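Local coordinates for protein ribonuclease S-3 (Pyrus pyrifolia, PDB 1IQQ) that cleaves RNA as a T2-family endoribonuclease of the pistil and is responsible for gametophytic self-incompatibility, at residues 5-10 against 31-36. Sequence-based numbering, arbitrary orientation.
Sequences QFTQQY and TVHGLW
Strands 5-10 and 31-36 pair antiparallel, Gln5 opposite Trp36 and Gln9 opposite Thr31, but a classic beta bulge sets both His33 and Gly34 against Thr7. Thr7 O accepts from His33 N at 2.8 Å and from Gly34 N at 3.1 Å, both donors lying on the same face of its carbonyl plane. The bulge coincides with the proton donor His33, whose CG stands anti to the backbone N (chi1 176°), which leaves His33 CB beside the Thr7 methyl, CG2, and carries the imidazole out toward the Gln9 amide. The extended Gln9 chain crosses this side chain nearly at a right angle, its amide plane 64° from the ring. Gln9 NE2 lies 3.2 Å from His33 ND1 at an angle too poor for a hydrogen bond; instead a water donates to Gln9 OE1 and accepts weakly from ND1. With an alanine here instead of Gln9, the water would probably lose its amide partner and one side of the imidazole would be less confined. Near the other end, Gln5 NE2 meets the indole edge at Trp36 CE3 (3.7 Å) while hydrogen-bonding to Ser38 OG. On the reverse face, Phe6 CE2 touches Val32 CG2 at 3.7 Å and Phe6 CB packs on Leu35 CD2. Helix 99-112 covers this apolar face through Val106 and Met109, strand 161-171 flanks 5-10 on its far edge, and Trp36 stacks on the catalytic His88 of helix 77-89.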
ATOM      1  N   GLN A   5       0.157   5.245  -7.242  1.00  6.88           N
ATOM      2  CA  GLN A   5      -0.182   5.120  -5.833  1.00  6.13           C
ATOM      3  C   GLN A   5       0.451   3.835  -5.351  1.00  5.57           C
ATOM      4  O   GLN A   5       0.127   2.745  -5.856  1.00  7.56           O
ATOM      5  CB  GLN A   5      -1.666   4.967  -5.614  1.00  6.87           C
ATOM      6  CG  GLN A   5      -2.417   6.315  -5.910  1.00  7.96           C
ATOM      7  CD  GLN A   5      -3.892   6.163  -5.652  1.00 12.32           C
ATOM      8  OE1 GLN A   5      -4.367   6.270  -4.495  1.00 14.47           O
ATOM      9  NE2 GLN A   5      -4.630   5.860  -6.697  1.00 11.00           N
ATOM     10  N   PHE A   6       1.321   3.896  -4.347  1.00  4.81           N
ATOM     11  CA  PHE A   6       1.911   2.683  -3.741  1.00  5.40           C
ATOM     12  C   PHE A   6       1.320   2.591  -2.381  1.00  5.79           C
ATOM     13  O   PHE A   6       1.668   3.349  -1.467  1.00  6.41           O
ATOM     14  CB  PHE A   6       3.438   2.851  -3.702  1.00  4.97           C
ATOM     15  CG  PHE A   6       4.199   1.663  -3.140  1.00  3.83           C
ATOM     16  CD1 PHE A   6       5.296   1.870  -2.355  1.00  5.47           C
ATOM     17  CD2 PHE A   6       3.841   0.364  -3.449  1.00  6.41           C
ATOM     18  CE1 PHE A   6       6.074   0.758  -1.901  1.00  6.03           C
ATOM     19  CE2 PHE A   6       4.594  -0.747  -3.014  1.00  6.49           C
ATOM     20  CZ  PHE A   6       5.718  -0.554  -2.241  1.00  5.65           C
ATOM     21  N   THR A   7       0.396   1.642  -2.217  1.00  4.42           N
ATOM     22  CA  THR A   7      -0.377   1.530  -0.960  1.00  5.36           C
ATOM     23  C   THR A   7       0.068   0.357  -0.131  1.00  5.54           C
ATOM     24  O   THR A   7       0.240  -0.763  -0.684  1.00  6.15           O
ATOM     25  CB  THR A   7      -1.835   1.325  -1.306  1.00  7.90           C
ATOM     26  OG1 THR A   7      -2.291   2.444  -2.097  1.00  8.57           O
ATOM     27  CG2 THR A   7      -2.690   1.299   0.003  1.00  6.59           C
ATOM     28  N   GLN A   8       0.321   0.584   1.147  1.00  5.74           N
ATOM     29  CA  GLN A   8       0.709  -0.481   2.101  1.00  5.27           C
ATOM     30  C   GLN A   8      -0.379  -0.549   3.164  1.00  5.50           C
ATOM     31  O   GLN A   8      -1.081   0.436   3.460  1.00  6.57           O
ATOM     32  CB  GLN A   8       2.068  -0.136   2.712  1.00  5.40           C
ATOM     33  CG  GLN A   8       3.192  -0.279   1.633  1.00  5.25           C
ATOM     34  CD  GLN A   8       4.515   0.152   2.194  1.00  5.04           C
ATOM     35  OE1 GLN A   8       4.883  -0.266   3.272  1.00  6.87           O
ATOM     36  NE2 GLN A   8       5.264   0.964   1.406  1.00  7.09           N
ATOM     37  N   GLN A   9      -0.535  -1.736   3.733  1.00  5.94           N
ATOM     38  CA  GLN A   9      -1.627  -2.041   4.707  1.00  5.13           C
ATOM     39  C   GLN A   9      -1.066  -2.631   5.955  1.00  5.76           C
ATOM     40  O   GLN A   9      -0.157  -3.479   5.879  1.00  6.88           O
ATOM     41  CB  GLN A   9      -2.648  -3.009   4.055  1.00  5.88           C
ATOM     42  CG  GLN A   9      -2.037  -4.383   3.705  1.00  7.00           C
ATOM     43  CD  GLN A   9      -2.978  -5.281   2.947  1.00 10.49           C
ATOM     44  OE1 GLN A   9      -2.544  -6.348   2.444  1.00 16.41           O
ATOM     45  NE2 GLN A   9      -4.233  -4.913   2.847  1.00 10.98           N
ATOM     46  N   TYR A  10      -1.565  -2.187   7.121  1.00  6.12           N
ATOM     47  CA  TYR A  10      -1.107  -2.684   8.428  1.00  4.68           C
ATOM     48  C   TYR A  10      -1.906  -3.952   8.717  1.00  7.04           C
ATOM     49  O   TYR A  10      -3.109  -3.886   8.927  1.00  7.03           O
ATOM     50  CB  TYR A  10      -1.404  -1.565   9.437  1.00  4.63           C
ATOM     51  CG  TYR A  10      -1.036  -1.947  10.846  1.00  6.40           C
ATOM     52  CD1 TYR A  10       0.172  -2.520  11.149  1.00  5.12           C
ATOM     53  CD2 TYR A  10      -1.896  -1.681  11.897  1.00  7.69           C
ATOM     54  CE1 TYR A  10       0.560  -2.829  12.464  1.00  8.33           C
ATOM     55  CE2 TYR A  10      -1.556  -1.968  13.197  1.00  6.70           C
ATOM     56  CZ  TYR A  10      -0.332  -2.556  13.505  1.00  7.04           C
ATOM     57  OH  TYR A  10       0.020  -2.947  14.811  1.00  9.06           O
ATOM     58  N   THR A  31       2.623  -4.214   4.951  1.00  6.03           N
ATOM     59  CA  THR A  31       3.100  -4.870   3.740  1.00  6.04           C
ATOM     60  C   THR A  31       2.311  -4.306   2.570  1.00  7.03           C
ATOM     61  O   THR A  31       1.363  -3.489   2.706  1.00  6.88           O
ATOM     62  CB  THR A  31       2.992  -6.409   3.809  1.00  7.00           C
ATOM     63  OG1 THR A  31       1.699  -6.834   4.242  1.00  6.75           O
ATOM     64  CG2 THR A  31       4.067  -6.912   4.834  1.00  8.34           C
ATOM     65  N   VAL A  32       2.664  -4.698   1.338  1.00  6.61           N
ATOM     66  CA  VAL A  32       2.029  -4.110   0.211  1.00  4.71           C
ATOM     67  C   VAL A  32       0.575  -4.484  -0.067  1.00  7.65           C
ATOM     68  O   VAL A  32       0.173  -5.655   0.119  1.00  7.73           O
ATOM     69  CB  VAL A  32       2.901  -4.450  -1.069  1.00  5.96           C
ATOM     70  CG1 VAL A  32       2.172  -3.941  -2.381  1.00  7.90           C
ATOM     71  CG2 VAL A  32       4.328  -3.848  -0.942  1.00  9.17           C
ATOM     72  N   HIS A  33      -0.256  -3.469  -0.385  1.00  7.36           N
ATOM     73  CA  HIS A  33      -1.634  -3.709  -0.833  1.00  6.20           C
ATOM     74  C   HIS A  33      -1.773  -3.456  -2.324  1.00  8.66           C
ATOM     75  O   HIS A  33      -2.596  -4.084  -2.993  1.00 14.61           O
ATOM     76  CB  HIS A  33      -2.611  -2.805  -0.093  1.00  7.03           C
ATOM     77  CG  HIS A  33      -4.032  -2.901  -0.553  1.00 14.40           C
ATOM     78  ND1 HIS A  33      -4.895  -3.896  -0.135  1.00 21.81           N
ATOM     79  CD2 HIS A  33      -4.741  -2.122  -1.402  1.00 17.70           C
ATOM     80  CE1 HIS A  33      -6.077  -3.727  -0.706  1.00 15.98           C
ATOM     81  NE2 HIS A  33      -6.012  -2.656  -1.480  1.00 22.45           N
ATOM     82  N   GLY A  34      -1.032  -2.509  -2.883  1.00  5.82           N
ATOM     83  CA  GLY A  34      -1.114  -2.320  -4.307  1.00  7.07           C
ATOM     84  C   GLY A  34      -0.096  -1.342  -4.835  1.00  6.21           C
ATOM     85  O   GLY A  34       0.457  -0.496  -4.098  1.00  7.30           O
ATOM     86  N   LEU A  35       0.123  -1.408  -6.148  1.00  6.63           N
ATOM     87  CA  LEU A  35       0.902  -0.390  -6.890  1.00  4.94           C
ATOM     88  C   LEU A  35       0.010  -0.087  -8.099  1.00  6.75           C
ATOM     89  O   LEU A  35      -0.126  -0.927  -9.031  1.00  7.02           O
ATOM     90  CB  LEU A  35       2.259  -0.871  -7.333  1.00  6.90           C
ATOM     91  CG  LEU A  35       3.491   0.077  -7.643  1.00 17.93           C
ATOM     92  CD1 LEU A  35       4.384  -0.340  -8.858  1.00  9.20           C
ATOM     93  CD2 LEU A  35       3.243   1.577  -7.414  1.00  9.21           C
ATOM     94  N   TRP A  36      -0.646   1.055  -7.998  1.00  5.22           N
ATOM     95  CA  TRP A  36      -1.646   1.410  -9.000  1.00  8.44           C
ATOM     96  C   TRP A  36      -1.344   2.519  -9.945  1.00  7.00           C
ATOM     97  O   TRP A  36      -1.095   3.632  -9.492  1.00  8.92           O
ATOM     98  CB  TRP A  36      -2.969   1.862  -8.343  1.00  8.67           C
ATOM     99  CG  TRP A  36      -3.626   0.874  -7.430  1.00  9.47           C
ATOM    100  CD1 TRP A  36      -3.305  -0.459  -7.213  1.00 10.14           C
ATOM    101  CD2 TRP A  36      -4.787   1.159  -6.640  1.00 15.60           C
ATOM    102  NE1 TRP A  36      -4.241  -0.998  -6.309  1.00 12.53           N
ATOM    103  CE2 TRP A  36      -5.148  -0.025  -5.966  1.00 16.26           C
ATOM    104  CE3 TRP A  36      -5.558   2.317  -6.431  1.00 16.40           C
ATOM    105  CZ2 TRP A  36      -6.274  -0.088  -5.087  1.00 16.65           C
ATOM    106  CZ3 TRP A  36      -6.662   2.250  -5.572  1.00 21.39           C
ATOM    107  CH2 TRP A  36      -7.002   1.055  -4.919  1.00 19.44           C
TER
HETATM  108  O   HOH W   1      -4.450  -7.121  -0.104  1.00 20.05           O